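Local coordinates for protein putative Zn-dependent Alcohol Dehydrogenase (Rhodobacter sphaeroides, PDB 3IV6) that binds S-adenosylmethionine in a Rossmann-like domain and is probably a methyltransferase, at residues F217-V222 with M252-S257. Residues are numbered along the deposited sequence; the frame is centred on the assembly and turned at random.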
ATOM      1  N   PHE A 217      11.053   2.851  -4.771  1.00 31.95           N
ATOM      2  CA  PHE A 217      10.816   3.034  -6.192  1.00 38.68           C
ATOM      3  C   PHE A 217      11.053   4.462  -6.598  1.00 34.97           C
ATOM      4  O   PHE A 217      10.759   5.383  -5.847  1.00 30.70           O
ATOM      5  CB  PHE A 217       9.385   2.634  -6.594  1.00 31.85           C
ATOM      6  CG  PHE A 217       9.024   1.207  -6.275  1.00 29.12           C
ATOM      7  CD1 PHE A 217       9.170   0.208  -7.230  1.00 26.34           C
ATOM      8  CD2 PHE A 217       8.492   0.870  -5.030  1.00 29.61           C
ATOM      9  CE1 PHE A 217       8.812  -1.144  -6.943  1.00 23.98           C
ATOM     10  CE2 PHE A 217       8.133  -0.441  -4.733  1.00 27.87           C
ATOM     11  CZ  PHE A 217       8.304  -1.465  -5.692  1.00 26.62           C
ATOM     12  N   ASP A 218      11.606   4.612  -7.794  1.00 41.88           N
ATOM     13  CA  ASP A 218      11.631   5.869  -8.538  1.00 44.03           C
ATOM     14  C   ASP A 218      10.554   5.709  -9.586  1.00 39.89           C
ATOM     15  O   ASP A 218      10.064   4.605  -9.807  1.00 35.99           O
ATOM     16  CB  ASP A 218      12.967   6.069  -9.273  1.00 45.60           C
ATOM     17  CG  ASP A 218      14.122   6.443  -8.345  1.00 61.21           C
ATOM     18  OD1 ASP A 218      13.886   6.982  -7.231  1.00 60.19           O
ATOM     19  OD2 ASP A 218      15.283   6.201  -8.763  1.00 65.52           O
ATOM     20  N   ASP A 219      10.202   6.807 -10.242  1.00 39.17           N
ATOM     21  CA  ASP A 219       9.257   6.768 -11.329  1.00 33.46           C
ATOM     22  C   ASP A 219       9.636   5.712 -12.361  1.00 33.70           C
ATOM     23  O   ASP A 219       8.794   4.939 -12.786  1.00 37.84           O
ATOM     24  CB  ASP A 219       9.144   8.143 -11.978  1.00 40.21           C
ATOM     25  CG  ASP A 219       8.158   8.164 -13.144  1.00 49.47           C
ATOM     26  OD1 ASP A 219       6.946   7.857 -12.943  1.00 42.00           O
ATOM     27  OD2 ASP A 219       8.615   8.486 -14.271  1.00 53.85           O
ATOM     28  N   GLU A 220      10.899   5.646 -12.749  1.00 38.94           N
ATOM     29  CA  GLU A 220      11.321   4.593 -13.679  1.00 39.93           C
ATOM     30  C   GLU A 220      11.099   3.205 -13.118  1.00 38.58           C
ATOM     31  O   GLU A 220      10.907   2.244 -13.869  1.00 37.19           O
ATOM     32  CB  GLU A 220      12.785   4.750 -14.122  1.00 40.53           C
ATOM     33  CG  GLU A 220      13.031   5.840 -15.217  1.00 58.40           C
ATOM     34  CD  GLU A 220      12.194   5.646 -16.522  1.00 61.54           C
ATOM     35  OE1 GLU A 220      12.298   4.567 -17.153  1.00 57.42           O
ATOM     36  OE2 GLU A 220      11.450   6.579 -16.925  1.00 54.04           O
ATOM     37  N   ASP A 221      11.106   3.092 -11.798  1.00 37.56           N
ATOM     38  CA  ASP A 221      10.954   1.775 -11.187  1.00 35.62           C
ATOM     39  C   ASP A 221       9.493   1.293 -11.250  1.00 30.92           C
ATOM     40  O   ASP A 221       9.208   0.094 -11.458  1.00 26.16           O
ATOM     41  CB  ASP A 221      11.549   1.749  -9.759  1.00 36.40           C
ATOM     42  CG  ASP A 221      13.097   1.873  -9.743  1.00 44.32           C
ATOM     43  OD1 ASP A 221      13.753   1.330 -10.655  1.00 43.73           O
ATOM     44  OD2 ASP A 221      13.663   2.509  -8.816  1.00 47.57           O
ATOM     45  N   VAL A 222       8.563   2.236 -11.118  1.00 29.99           N
ATOM     46  CA  VAL A 222       7.146   1.907 -11.192  1.00 25.70           C
ATOM     47  C   VAL A 222       6.780   1.572 -12.633  1.00 26.97           C
ATOM     48  O   VAL A 222       6.015   0.668 -12.903  1.00 26.04           O
ATOM     49  CB  VAL A 222       6.294   3.052 -10.740  1.00 23.78           C
ATOM     50  CG1 VAL A 222       4.853   2.695 -10.933  1.00 23.16           C
ATOM     51  CG2 VAL A 222       6.568   3.383  -9.281  1.00 17.70           C
HETATM   52  N   MSE A 252       3.521   9.869  -6.605  1.00 25.48           N
HETATM   53  CA  MSE A 252       2.879   9.814  -7.914  1.00 25.33           C
HETATM   54  C   MSE A 252       1.711   8.834  -7.913  1.00 27.67           C
HETATM   55  O   MSE A 252       1.839   7.701  -7.451  1.00 26.30           O
HETATM   56  CB  MSE A 252       3.892   9.424  -8.990  1.00 26.11           C
HETATM   57  CG  MSE A 252       3.346   9.484 -10.408  1.00 34.33           C
HETATM   58 SE   MSE A 252       3.902  11.094 -11.359  0.63 45.08          SE
HETATM   59  CE  MSE A 252       5.829  10.942 -11.112  1.00 30.33           C
ATOM     60  N   LEU A 253       0.572   9.279  -8.436  1.00 29.82           N
ATOM     61  CA  LEU A 253      -0.586   8.409  -8.603  1.00 24.43           C
ATOM     62  C   LEU A 253      -0.682   7.887 -10.033  1.00 23.30           C
ATOM     63  O   LEU A 253      -0.596   8.655 -10.991  1.00 26.18           O
ATOM     64  CB  LEU A 253      -1.871   9.149  -8.226  1.00 26.16           C
ATOM     65  CG  LEU A 253      -3.185   8.451  -8.583  1.00 24.68           C
ATOM     66  CD1 LEU A 253      -3.213   7.039  -8.019  1.00 22.44           C
ATOM     67  CD2 LEU A 253      -4.374   9.257  -8.081  1.00 18.10           C
ATOM     68  N   TYR A 254      -0.861   6.577 -10.168  1.00 24.14           N
ATOM     69  CA  TYR A 254      -0.780   5.920 -11.477  1.00 28.31           C
ATOM     70  C   TYR A 254      -2.079   5.258 -11.768  1.00 28.28           C
ATOM     71  O   TYR A 254      -2.541   4.449 -10.956  1.00 29.50           O
ATOM     72  CB  TYR A 254       0.269   4.799 -11.498  1.00 24.02           C
ATOM     73  CG  TYR A 254       1.641   5.289 -11.251  1.00 23.43           C
ATOM     74  CD1 TYR A 254       2.527   5.480 -12.308  1.00 23.56           C
ATOM     75  CD2 TYR A 254       2.058   5.601  -9.962  1.00 22.54           C
ATOM     76  CE1 TYR A 254       3.807   5.947 -12.096  1.00 24.92           C
ATOM     77  CE2 TYR A 254       3.359   6.082  -9.723  1.00 26.67           C
ATOM     78  CZ  TYR A 254       4.230   6.258 -10.807  1.00 30.62           C
ATOM     79  OH  TYR A 254       5.502   6.745 -10.629  1.00 31.14           O
ATOM     80  N   GLN A 255      -2.635   5.573 -12.938  1.00 29.34           N
ATOM     81  CA  GLN A 255      -3.899   5.004 -13.392  1.00 25.82           C
ATOM     82  C   GLN A 255      -3.586   4.102 -14.569  1.00 25.92           C
ATOM     83  O   GLN A 255      -2.977   4.523 -15.554  1.00 28.06           O
ATOM     84  CB  GLN A 255      -4.877   6.119 -13.769  1.00 22.88           C
ATOM     85  CG  GLN A 255      -6.117   5.648 -14.519  1.00 23.62           C
ATOM     86  CD  GLN A 255      -7.130   6.762 -14.692  1.00 27.48           C
ATOM     87  OE1 GLN A 255      -7.374   7.531 -13.768  1.00 27.55           O
ATOM     88  NE2 GLN A 255      -7.720   6.860 -15.884  1.00 30.19           N
ATOM     89  N   PHE A 256      -3.965   2.841 -14.450  1.00 22.82           N
ATOM     90  CA  PHE A 256      -3.641   1.851 -15.472  1.00 22.01           C
ATOM     91  C   PHE A 256      -4.713   0.769 -15.622  1.00 26.80           C
ATOM     92  O   PHE A 256      -5.608   0.600 -14.783  1.00 27.43           O
ATOM     93  CB  PHE A 256      -2.250   1.222 -15.232  1.00 23.43           C
ATOM     94  CG  PHE A 256      -2.088   0.486 -13.895  1.00 25.69           C
ATOM     95  CD1 PHE A 256      -2.197  -0.910 -13.829  1.00 28.70           C
ATOM     96  CD2 PHE A 256      -1.803   1.163 -12.707  1.00 27.02           C
ATOM     97  CE1 PHE A 256      -2.017  -1.621 -12.613  1.00 21.89           C
ATOM     98  CE2 PHE A 256      -1.638   0.450 -11.496  1.00 22.18           C
ATOM     99  CZ  PHE A 256      -1.734  -0.931 -11.467  1.00 20.75           C
ATOM    100  N   SER A 257      -4.603   0.013 -16.696  1.00 29.71           N
ATOM    101  CA  SER A 257      -5.633  -0.953 -17.021  1.00 34.05           C
ATOM    102  C   SER A 257      -5.051  -1.916 -18.031  1.00 32.96           C
ATOM    103  O   SER A 257      -3.943  -1.670 -18.518  1.00 33.65           O
ATOM    104  CB  SER A 257      -6.800  -0.223 -17.649  1.00 31.77           C
ATOM    105  OG  SER A 257      -6.303   0.466 -18.763  1.00 33.05           O
TER
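Asp219 and Val222, one turn apart at the start of helix 219-226, lie across from Met252 and Tyr254 of strand 251-258, with the CA atoms of Asp219 and Met252 7.8 Å apart and those of Val222 and Tyr254 8.9 Å apart. The Tyr254 side chain reaches from the strand to the helix, its CG anti to its own carbonyl carbon (chi1 -63°), and ends in the one hydrogen bond between the segments: OH donates over 2.9 Å to OD1 at the end of Asp219. OD1, at the ring edge and near its plane, accepts with its anti lone pair, and carboxylate and ring lie almost coplanar, 19° apart. The other oxygen, OD2, is in a salt bridge with Arg223, so the carboxylate is held at both ends. Val222 CG1 sits over the centre of one face of the phenol in a CH-pi contact, 3.6 Å from the ring centroid. Met252, present as selenomethionine and bent at its second and third torsions, brings its CE methyl to 3.8 Å from Asp219 OD1. Replacing Tyr254 with an alanine would probably leave Asp219 OD1 without its phenol donor and open a gap beneath Val222 CG1. At the helix N-terminus, Asp218 N donates a hydrogen bond to Asp221 OD2, and both aspartates form salt bridges with Lys178. The contact joins the first turn of helix 219-226 to the seven-stranded sheet (order 3-2-1-4-5-7-6) of the class I SAM-dependent methyltransferase fold, where strand 251-258 runs antiparallel between strands 143-149 and 237-244; Val148 touches both Val222 and Tyr254, and Leu239 and Ala242 also pack on Tyr254.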